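Local coordinates for fibronectin type III domain-containing protein (Simiduia agarivorans, PDB 6P2K) that probably cleaves xyloglucan-type beta-glucans as a glycoside hydrolase family 74 enzyme with seven-bladed beta-propeller architecture, and binds zinc ions, at residues G120-D125 / Y265-V270; G258-R263 / W310-D315; K280-A285 / F290-G295. One frame throughout, in Å; residues are numbered along the deposited sequence.

Overall arrangement
Interactions 1, 2 and 3 all involve one four-stranded antiparallel propeller sheet, ordered 265-270, 278-285, 292-300, 304-314. Interaction 3 is the hairpin at its middle. Interaction 2 lies about 7 Å away between centres; it brings an inter-sheet loop against the last strand, 304-314, at one edge of the sheet. Interaction 1 lies about 13 Å from interaction 3 and about 17 Å from interaction 2, centre to centre; it joins the first strand to a zinc-binding loop. Y265, on the strand of interaction 1, touches both of the others, its OH 2.8 Å from E260 O and its CE1 3.4 Å from F290 CZ. D124 of interaction 1 binds a zinc ion; the A285 side chain of interaction 3 is about 14 Å from a zinc ion.

Interaction 1 of 3, residues G120-D125 / Y265-V270; sequences GWRDDD and YWYPEV. With ZN (zinc ion), chain Q.
The guanidinium of R122 and the phenol ring of Y267 lie almost flat to one another, with planes 10° apart and the Y267 hydroxyl over one face of the guanidinium. NH1 of R122 approaches the ring obliquely and comes within 3.7 Å of Y267 CE2. Further back along the arginine, R122 CG is also 3.7 Å from Y267 OH, so the phenol end meets methylene and guanidinium alike.

The indole of W266 has different neighbours. Over one face lies CD1 of the adjacent Y267, 3.2 Å above the plane of the W266 ring and displaced toward its rim. At the indole's edge, near its plane, stands D123, whose OD1 is 3.8 Å from W266 CH2. The carboxylate is turned 82° from the indole plane. W266 CG sits between the backbone N and the carbonyl carbon (chi1 78°), a setting that carries the six-membered ring forward to this aspartate.

R122 and D123 are the central residues of a type II' beta turn from W121 to D124, closed by D124 N to W121 O at 3.0 Å. It lies in the loop between strands 114-119 and 139-144 and meets strand 265-270, the first strand of another propeller sheet. The same turn presents a metal ligand: D124 OD1 binds the zinc ion at 2.0 Å, three waters bind it as well, and Q16 supplies a further protein ligand.

Further bonds anchor the loop. R122 NE donates to the F61 carbonyl, D123 OD1 forms a salt bridge with R334, and D124 OD2, the oxygen not on the metal, pairs with R59, a second-shell partner of the zinc. Within the loop, W121 NE1 donates to D125 OD1 over 3.0 Å, the acceptor lying in the indole plane while the donor comes from above the carboxylate plane.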
loop_
_atom_site.group_PDB
_atom_site.type_symbol
_atom_site.label_atom_id
_atom_site.label_comp_id
_atom_site.label_asym_id
_atom_site.label_seq_id
_atom_site.Cartn_x
_atom_site.Cartn_y
_atom_site.Cartn_z
ATOM N N GLY B 120 -30.216 55.378 -4.436
ATOM C CA GLY B 120 -30.395 54.006 -4.002
ATOM C C GLY B 120 -29.072 53.378 -3.631
ATOM O O GLY B 120 -27.996 53.930 -3.885
ATOM N N TRP B 121 -29.177 52.190 -3.025
ATOM C CA TRP B 121 -27.970 51.452 -2.638
ATOM C C TRP B 121 -28.206 49.950 -2.546
ATOM O O TRP B 121 -27.471 49.284 -1.809
ATOM C CB TRP B 121 -27.443 51.980 -1.303
ATOM C CG TRP B 121 -28.469 51.927 -0.212
ATOM C CD1 TRP B 121 -28.676 50.907 0.665
ATOM C CD2 TRP B 121 -29.438 52.934 0.106
ATOM N NE1 TRP B 121 -29.708 51.217 1.518
ATOM C CE2 TRP B 121 -30.193 52.456 1.194
ATOM C CE3 TRP B 121 -29.736 54.195 -0.420
ATOM C CZ2 TRP B 121 -31.229 53.194 1.765
ATOM C CZ3 TRP B 121 -30.763 54.925 0.148
ATOM C CH2 TRP B 121 -31.496 54.422 1.230
ATOM N N ARG B 122 -29.199 49.397 -3.241
ATOM C CA ARG B 122 -29.463 47.949 -3.297
ATOM C C ARG B 122 -29.681 47.445 -1.871
ATOM O O ARG B 122 -30.451 48.065 -1.120
ATOM C CB ARG B 122 -28.335 47.275 -4.066
ATOM C CG ARG B 122 -28.204 47.754 -5.491
ATOM C CD ARG B 122 -27.361 46.806 -6.327
ATOM N NE ARG B 122 -27.432 47.160 -7.739
ATOM C CZ ARG B 122 -28.167 46.512 -8.637
ATOM N NH1 ARG B 122 -28.889 45.459 -8.276
ATOM N NH2 ARG B 122 -28.176 46.916 -9.902
ATOM N N ASP B 123 -29.045 46.349 -1.463
ATOM C CA ASP B 123 -29.175 45.795 -0.123
ATOM C C ASP B 123 -28.045 46.227 0.803
ATOM O O ASP B 123 -27.922 45.687 1.907
ATOM C CB ASP B 123 -29.229 44.268 -0.197
ATOM C CG ASP B 123 -28.074 43.683 -0.996
ATOM O OD1 ASP B 123 -27.642 44.325 -1.980
ATOM O OD2 ASP B 123 -27.595 42.584 -0.643
ATOM N N ASP B 124 -27.218 47.182 0.383
ATOM C CA ASP B 124 -26.077 47.611 1.183
ATOM C C ASP B 124 -26.503 48.595 2.265
ATOM O O ASP B 124 -25.941 49.690 2.370
ATOM C CB ASP B 124 -25.006 48.244 0.292
ATOM C CG ASP B 124 -23.870 47.290 -0.029
ATOM O OD1 ASP B 124 -23.977 46.084 0.289
ATOM O OD2 ASP B 124 -22.862 47.752 -0.602
ATOM N N ASP B 125 -27.490 48.215 3.080
ATOM C CA ASP B 125 -27.988 49.125 4.106
ATOM C C ASP B 125 -26.926 49.423 5.157
ATOM O O ASP B 125 -26.953 50.492 5.778
ATOM C CB ASP B 125 -29.242 48.545 4.762
ATOM C CG ASP B 125 -30.480 48.707 3.897
ATOM O OD1 ASP B 125 -31.040 49.825 3.859
ATOM O OD2 ASP B 125 -30.892 47.719 3.249
ATOM N N TYR B 265 -37.830 37.655 -2.903
ATOM C CA TYR B 265 -37.908 37.942 -4.330
ATOM C C TYR B 265 -37.823 39.441 -4.580
ATOM O O TYR B 265 -38.456 40.238 -3.884
ATOM C CB TYR B 265 -39.209 37.387 -4.909
ATOM C CG TYR B 265 -39.334 35.885 -4.812
ATOM C CD1 TYR B 265 -38.479 35.051 -5.522
ATOM C CD2 TYR B 265 -40.311 35.299 -4.017
ATOM C CE1 TYR B 265 -38.590 33.675 -5.442
ATOM C CE2 TYR B 265 -40.431 33.920 -3.931
ATOM C CZ TYR B 265 -39.567 33.115 -4.646
ATOM O OH TYR B 265 -39.671 31.744 -4.567
ATOM N N TRP B 266 -37.037 39.828 -5.582
ATOM C CA TRP B 266 -36.842 41.243 -5.861
ATOM C C TRP B 266 -36.404 41.424 -7.308
ATOM O O TRP B 266 -36.047 40.466 -8.000
ATOM C CB TRP B 266 -35.840 41.862 -4.873
ATOM C CG TRP B 266 -34.369 41.587 -5.124
ATOM C CD1 TRP B 266 -33.820 40.640 -5.947
ATOM C CD2 TRP B 266 -33.266 42.274 -4.519
ATOM N NE1 TRP B 266 -32.448 40.709 -5.900
ATOM C CE2 TRP B 266 -32.084 41.704 -5.030
ATOM C CE3 TRP B 266 -33.166 43.325 -3.600
ATOM C CZ2 TRP B 266 -30.819 42.146 -4.651
ATOM C CZ3 TRP B 266 -31.910 43.763 -3.228
ATOM C CH2 TRP B 266 -30.753 43.172 -3.750
ATOM N N TYR B 267 -36.434 42.678 -7.752
ATOM C CA TYR B 267 -35.981 43.074 -9.081
ATOM C C TYR B 267 -36.592 42.244 -10.216
ATOM O O TYR B 267 -35.863 41.666 -11.025
ATOM C CB TYR B 267 -34.461 43.012 -9.158
ATOM C CG TYR B 267 -33.737 44.152 -8.482
ATOM C CD1 TYR B 267 -33.614 44.196 -7.102
ATOM C CD2 TYR B 267 -33.154 45.169 -9.226
ATOM C CE1 TYR B 267 -32.940 45.228 -6.476
ATOM C CE2 TYR B 267 -32.478 46.207 -8.608
ATOM C CZ TYR B 267 -32.375 46.231 -7.233
ATOM O OH TYR B 267 -31.701 47.259 -6.614
ATOM N N PRO B 268 -37.922 42.175 -10.314
ATOM C CA PRO B 268 -38.518 41.484 -11.461
ATOM C C PRO B 268 -38.186 42.223 -12.748
ATOM O O PRO B 268 -37.934 43.429 -12.749
ATOM C CB PRO B 268 -40.019 41.517 -11.161
ATOM C CG PRO B 268 -40.194 42.714 -10.297
ATOM C CD PRO B 268 -38.956 42.777 -9.450
ATOM N N GLU B 269 -38.177 41.484 -13.854
ATOM C CA GLU B 269 -37.819 42.067 -15.140
ATOM C C GLU B 269 -38.570 41.347 -16.248
ATOM O O GLU B 269 -38.599 40.112 -16.281
ATOM C CB GLU B 269 -36.306 41.983 -15.376
ATOM C CG GLU B 269 -35.860 42.494 -16.734
ATOM C CD GLU B 269 -34.350 42.569 -16.859
ATOM O OE1 GLU B 269 -33.705 43.137 -15.951
ATOM O OE2 GLU B 269 -33.809 42.059 -17.863
ATOM N N VAL B 270 -39.176 42.122 -17.149
ATOM C CA VAL B 270 -39.889 41.572 -18.294
ATOM C C VAL B 270 -38.945 41.519 -19.487
ATOM O O VAL B 270 -38.239 42.492 -19.777
ATOM C CB VAL B 270 -41.137 42.406 -18.620
ATOM C CG1 VAL B 270 -41.919 41.765 -19.758
ATOM C CG2 VAL B 270 -42.011 42.559 -17.388
HETATM ZN ZN ZN Q . -23.636 44.223 -0.457
HETATM O O HOH W 1 -21.597 43.954 -0.020
HETATM O O HOH W 2 -24.493 43.194 1.163
HETATM O O HOH W 3 -24.807 45.316 -1.826
#

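Interaction 2 of 3, residues G258-R263 / W310-D315; sequences GLEGNR and WEKIWD
Apolar contact here is the meeting of L259 with the indole of W310. The leucine lies over one face: its CG is 3.6 Å from the centroid of the five-membered ring of W310 and 11° off the ring normal, the geometry of a CH-pi contact. Both methyls share the same indole, L259 CD2 coming to 3.5 Å from W310 CG and CD1 lying near NE1 and CE2. The indole's N-H is directed to the V255 carbonyl, which helps fix the ring's rotation.

Charged contact centres on E260, whose chain is extended beyond CG, as is that of K312. K312 NZ makes a hydrogen-bonded salt bridge to E260 OE1 at 2.9 Å, meeting it from 43° above the carboxylate plane. The other oxygen, OE2, is gripped side-on by R263, with NH2 of R263 at 2.6 Å and NE at 2.8 Å from E260 OE2. A salt bridge from K312 NZ to D315 OD1 at 3.6 Å completes a four-residue network, and NZ also donates to the F290 carbonyl. A glutamine in place of E260 would probably leave R263 and K312 without the negative charge they share.

The salt-bridge network and CH-pi contact join the loop between strands 253-254 and 265-270, which connects two propeller sheets, to edge strand 304-314, just before the classic beta bulge formed by I313 and W314 opposite L292.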
loop_
_atom_site.group_PDB
_atom_site.type_symbol
_atom_site.label_atom_id
_atom_site.label_comp_id
_atom_site.label_asym_id
_atom_site.label_seq_id
_atom_site.Cartn_x
_atom_site.Cartn_y
_atom_site.Cartn_z
ATOM N N GLY B 258 -46.534 28.424 -7.329
ATOM C CA GLY B 258 -45.439 27.786 -8.024
ATOM C C GLY B 258 -44.069 28.268 -7.605
ATOM O O GLY B 258 -43.067 27.648 -7.988
ATOM N N LEU B 259 -43.992 29.352 -6.842
ATOM C CA LEU B 259 -42.732 29.825 -6.294
ATOM C C LEU B 259 -42.507 29.226 -4.912
ATOM O O LEU B 259 -43.455 28.962 -4.166
ATOM C CB LEU B 259 -42.717 31.351 -6.199
ATOM C CG LEU B 259 -42.817 32.146 -7.500
ATOM C CD1 LEU B 259 -43.117 33.609 -7.203
ATOM C CD2 LEU B 259 -41.534 32.015 -8.305
ATOM N N GLU B 260 -41.237 29.009 -4.578
ATOM C CA GLU B 260 -40.886 28.617 -3.221
ATOM C C GLU B 260 -41.388 29.661 -2.233
ATOM O O GLU B 260 -41.300 30.866 -2.480
ATOM C CB GLU B 260 -39.374 28.457 -3.083
ATOM C CG GLU B 260 -38.839 27.086 -3.450
ATOM C CD GLU B 260 -37.336 27.005 -3.286
ATOM O OE1 GLU B 260 -36.701 26.154 -3.943
ATOM O OE2 GLU B 260 -36.786 27.801 -2.499
ATOM N N GLY B 261 -41.928 29.192 -1.112
ATOM C CA GLY B 261 -42.406 30.103 -0.098
ATOM C C GLY B 261 -41.273 30.763 0.663
ATOM O O GLY B 261 -40.151 30.256 0.736
ATOM N N ASN B 262 -41.578 31.937 1.218
ATOM C CA ASN B 262 -40.700 32.626 2.166
ATOM C C ASN B 262 -39.331 32.933 1.553
ATOM O O ASN B 262 -38.287 32.530 2.065
ATOM C CB ASN B 262 -40.559 31.798 3.450
ATOM C CG ASN B 262 -39.974 32.594 4.600
ATOM O OD1 ASN B 262 -40.276 33.776 4.773
ATOM N ND2 ASN B 262 -39.132 31.944 5.398
ATOM N N ARG B 263 -39.352 33.669 0.441
ATOM C CA ARG B 263 -38.132 34.065 -0.248
ATOM C C ARG B 263 -38.148 35.562 -0.521
ATOM O O ARG B 263 -39.207 36.168 -0.704
ATOM C CB ARG B 263 -37.950 33.297 -1.565
ATOM C CG ARG B 263 -37.973 31.787 -1.413
ATOM C CD ARG B 263 -36.869 31.306 -0.486
ATOM N NE ARG B 263 -36.422 29.957 -0.825
ATOM C CZ ARG B 263 -35.301 29.403 -0.369
ATOM N NH1 ARG B 263 -34.509 30.080 0.454
ATOM N NH2 ARG B 263 -34.975 28.171 -0.735
ATOM N N TRP B 310 -44.519 29.507 -13.147
ATOM C CA TRP B 310 -43.121 29.805 -12.878
ATOM C C TRP B 310 -42.282 28.561 -13.128
ATOM O O TRP B 310 -42.689 27.446 -12.788
ATOM C CB TRP B 310 -42.919 30.282 -11.439
ATOM C CG TRP B 310 -43.518 31.621 -11.146
ATOM C CD1 TRP B 310 -44.719 31.866 -10.550
ATOM C CD2 TRP B 310 -42.937 32.901 -11.421
ATOM N NE1 TRP B 310 -44.927 33.220 -10.444
ATOM C CE2 TRP B 310 -43.846 33.877 -10.970
ATOM C CE3 TRP B 310 -41.737 33.317 -12.003
ATOM C CZ2 TRP B 310 -43.593 35.244 -11.086
ATOM C CZ3 TRP B 310 -41.489 34.673 -12.121
ATOM C CH2 TRP B 310 -42.412 35.620 -11.664
ATOM N N GLU B 311 -41.111 28.755 -13.722
ATOM C CA GLU B 311 -40.204 27.664 -14.040
ATOM C C GLU B 311 -38.798 28.044 -13.608
ATOM O O GLU B 311 -38.363 29.180 -13.820
ATOM C CB GLU B 311 -40.232 27.346 -15.538
ATOM C CG GLU B 311 -39.117 26.438 -16.017
ATOM C CD GLU B 311 -39.114 26.283 -17.525
ATOM O OE1 GLU B 311 -38.404 25.390 -18.035
ATOM O OE2 GLU B 311 -39.824 27.057 -18.202
ATOM N N LYS B 312 -38.094 27.100 -12.991
ATOM C CA LYS B 312 -36.701 27.317 -12.623
ATOM C C LYS B 312 -35.838 27.096 -13.856
ATOM O O LYS B 312 -35.741 25.975 -14.362
ATOM C CB LYS B 312 -36.289 26.387 -11.485
ATOM C CG LYS B 312 -36.605 26.933 -10.104
ATOM C CD LYS B 312 -35.721 26.310 -9.040
ATOM C CE LYS B 312 -36.296 26.552 -7.653
ATOM N NZ LYS B 312 -35.423 25.988 -6.583
ATOM N N ILE B 313 -35.224 28.171 -14.358
ATOM C CA ILE B 313 -34.308 28.048 -15.490
ATOM C C ILE B 313 -32.871 27.847 -15.039
ATOM O O ILE B 313 -31.991 27.611 -15.882
ATOM C CB ILE B 313 -34.418 29.278 -16.411
ATOM C CG1 ILE B 313 -34.054 30.554 -15.649
ATOM C CG2 ILE B 313 -35.827 29.386 -16.975
ATOM C CD1 ILE B 313 -33.775 31.735 -16.553
ATOM N N TRP B 314 -32.612 27.922 -13.734
ATOM C CA TRP B 314 -31.306 27.689 -13.137
ATOM C C TRP B 314 -31.563 27.106 -11.756
ATOM O O TRP B 314 -32.456 27.575 -11.047
ATOM C CB TRP B 314 -30.504 28.990 -13.047
ATOM C CG TRP B 314 -29.014 28.823 -12.951
ATOM C CD1 TRP B 314 -28.287 27.687 -13.179
ATOM C CD2 TRP B 314 -28.071 29.841 -12.598
ATOM N NE1 TRP B 314 -26.947 27.940 -12.986
ATOM C CE2 TRP B 314 -26.791 29.255 -12.631
ATOM C CE3 TRP B 314 -28.188 31.192 -12.254
ATOM C CZ2 TRP B 314 -25.637 29.977 -12.337
ATOM C CZ3 TRP B 314 -27.040 31.905 -11.962
ATOM C CH2 TRP B 314 -25.782 31.296 -12.007
ATOM N N ASP B 315 -30.803 26.081 -11.377
ATOM C CA ASP B 315 -31.161 25.309 -10.193
ATOM C C ASP B 315 -29.899 24.751 -9.539
ATOM O O ASP B 315 -28.776 25.085 -9.927
ATOM C CB ASP B 315 -32.143 24.192 -10.567
ATOM C CG ASP B 315 -33.097 23.853 -9.442
ATOM O OD1 ASP B 315 -32.811 24.228 -8.282
ATOM O OD2 ASP B 315 -34.130 23.206 -9.718
#

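Interaction 3 of 3, residues K280-A285 / F290-G295; sequences KVLLGA and FGLYEG
E294 reaches across to V281 and K280 from CB onward. CB lies 4.0 Å from V281 O, and CG, anti to the backbone N (chi1 179°), stays beside the same carbonyl, 3.9 Å from V281 O. CD then faces the methylenes of K280, the two side chains crossing at a slant. At the tip the oxygens part company: E294 OE2 packs 3.6 Å from K280 CB and also forms a salt bridge with R347, whereas OE1 is hydrogen-bonded to Y369. A water lies 2.8 Å from E294 OE1 and 3.2 Å from K280 NZ and may bridge the two charged groups, which do not touch directly; K280 NZ is also hydrogen-bonded to T296.

The backbones form an antiparallel hairpin, their axes at 160°. Two hydrogen-bonded pairs, V281 with G295 and L283 with Y293, flank the non-hydrogen-bonded pair L282-E294; the bonds range from G295 N to V281 O at 2.7 Å to Y293 N to L283 O at 3.1 Å. Near the turn, A285 CB packs at the F290 ring edge, 3.4 Å from CE2.

L282 and L292 cross at about a right angle through their methyls and rest on strands 336-338 and 348-351 of a neighbouring sheet. Within its own sheet the hairpin lies between strand 265-270, bonded to L282 through E269, and strand 304-314, bonded to L292 through I313.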
loop_
_atom_site.group_PDB
_atom_site.type_symbol
_atom_site.label_atom_id
_atom_site.label_comp_id
_atom_site.label_asym_id
_atom_site.label_seq_id
_atom_site.Cartn_x
_atom_site.Cartn_y
_atom_site.Cartn_z
ATOM N N LYS B 280 -42.687 37.023 -20.466
ATOM C CA LYS B 280 -41.697 36.272 -19.712
ATOM C C LYS B 280 -41.113 37.195 -18.652
ATOM O O LYS B 280 -40.655 38.299 -18.970
ATOM C CB LYS B 280 -40.596 35.736 -20.628
ATOM C CG LYS B 280 -41.092 34.806 -21.727
ATOM C CD LYS B 280 -41.269 33.383 -21.219
ATOM C CE LYS B 280 -41.863 32.488 -22.298
ATOM N NZ LYS B 280 -41.910 31.058 -21.877
ATOM N N VAL B 281 -41.149 36.755 -17.396
ATOM C CA VAL B 281 -40.695 37.555 -16.264
ATOM C C VAL B 281 -39.556 36.819 -15.571
ATOM O O VAL B 281 -39.677 35.628 -15.264
ATOM C CB VAL B 281 -41.837 37.848 -15.277
ATOM C CG1 VAL B 281 -41.370 38.816 -14.203
ATOM C CG2 VAL B 281 -43.048 38.402 -16.015
ATOM N N LEU B 282 -38.464 37.533 -15.320
ATOM C CA LEU B 282 -37.269 36.985 -14.692
ATOM C C LEU B 282 -37.237 37.398 -13.227
ATOM O O LEU B 282 -37.450 38.572 -12.908
ATOM C CB LEU B 282 -36.021 37.486 -15.417
ATOM C CG LEU B 282 -34.681 36.799 -15.181
ATOM C CD1 LEU B 282 -34.777 35.328 -15.535
ATOM C CD2 LEU B 282 -33.620 37.488 -16.022
ATOM N N LEU B 283 -36.965 36.442 -12.336
ATOM C CA LEU B 283 -37.095 36.714 -10.905
ATOM C C LEU B 283 -36.037 35.950 -10.119
ATOM O O LEU B 283 -36.065 34.716 -10.065
ATOM C CB LEU B 283 -38.494 36.358 -10.412
ATOM C CG LEU B 283 -38.782 36.708 -8.953
ATOM C CD1 LEU B 283 -38.763 38.219 -8.740
ATOM C CD2 LEU B 283 -40.114 36.114 -8.510
ATOM N N GLY B 284 -35.123 36.692 -9.494
ATOM C CA GLY B 284 -34.203 36.143 -8.518
ATOM C C GLY B 284 -34.495 36.691 -7.134
ATOM O O GLY B 284 -35.629 37.090 -6.856
ATOM N N ALA B 285 -33.490 36.737 -6.261
ATOM C CA ALA B 285 -33.712 37.205 -4.899
ATOM C C ALA B 285 -32.397 37.663 -4.290
ATOM O O ALA B 285 -31.313 37.342 -4.786
ATOM C CB ALA B 285 -34.335 36.115 -4.022
ATOM N N PHE B 290 -31.887 29.623 -4.461
ATOM C CA PHE B 290 -32.820 28.702 -5.097
ATOM C C PHE B 290 -32.636 28.635 -6.607
ATOM O O PHE B 290 -33.451 27.999 -7.285
ATOM C CB PHE B 290 -34.277 29.084 -4.784
ATOM C CG PHE B 290 -34.612 30.512 -5.113
ATOM C CD1 PHE B 290 -34.899 30.894 -6.415
ATOM C CD2 PHE B 290 -34.643 31.472 -4.119
ATOM C CE1 PHE B 290 -35.202 32.206 -6.716
ATOM C CE2 PHE B 290 -34.949 32.781 -4.413
ATOM C CZ PHE B 290 -35.228 33.150 -5.713
ATOM N N GLY B 291 -31.604 29.269 -7.155
ATOM C CA GLY B 291 -31.485 29.389 -8.594
ATOM C C GLY B 291 -32.195 30.622 -9.122
ATOM O O GLY B 291 -32.134 31.688 -8.505
ATOM N N LEU B 292 -32.890 30.485 -10.248
ATOM C CA LEU B 292 -33.498 31.630 -10.912
ATOM C C LEU B 292 -34.786 31.195 -11.601
ATOM O O LEU B 292 -34.828 30.146 -12.248
ATOM C CB LEU B 292 -32.523 32.248 -11.921
ATOM C CG LEU B 292 -32.956 33.459 -12.747
ATOM C CD1 LEU B 292 -33.343 34.621 -11.846
ATOM C CD2 LEU B 292 -31.829 33.862 -13.687
ATOM N N TYR B 293 -35.829 32.008 -11.455
ATOM C CA TYR B 293 -37.145 31.714 -12.008
ATOM C C TYR B 293 -37.397 32.515 -13.279
ATOM O O TYR B 293 -37.017 33.687 -13.376
ATOM C CB TYR B 293 -38.256 32.041 -11.007
ATOM C CG TYR B 293 -38.460 31.042 -9.891
ATOM C CD1 TYR B 293 -39.110 29.834 -10.118
ATOM C CD2 TYR B 293 -38.042 31.330 -8.599
ATOM C CE1 TYR B 293 -39.315 28.932 -9.089
ATOM C CE2 TYR B 293 -38.241 30.439 -7.569
ATOM C CZ TYR B 293 -38.877 29.242 -7.818
ATOM O OH TYR B 293 -39.076 28.356 -6.786
ATOM N N GLU B 294 -38.060 31.883 -14.242
ATOM C CA GLU B 294 -38.701 32.583 -15.346
ATOM C C GLU B 294 -40.185 32.247 -15.327
ATOM O O GLU B 294 -40.560 31.070 -15.302
ATOM C CB GLU B 294 -38.087 32.215 -16.698
ATOM C CG GLU B 294 -38.761 32.930 -17.871
ATOM C CD GLU B 294 -38.003 32.780 -19.175
ATOM O OE1 GLU B 294 -37.697 31.633 -19.564
ATOM O OE2 GLU B 294 -37.710 33.815 -19.812
ATOM N N GLY B 295 -41.023 33.276 -15.323
ATOM C CA GLY B 295 -42.463 33.109 -15.300
ATOM C C GLY B 295 -43.078 33.493 -16.631
ATOM O O GLY B 295 -42.608 34.414 -17.303
HETATM O O HOH W 4 -39.868 29.890 -19.646
#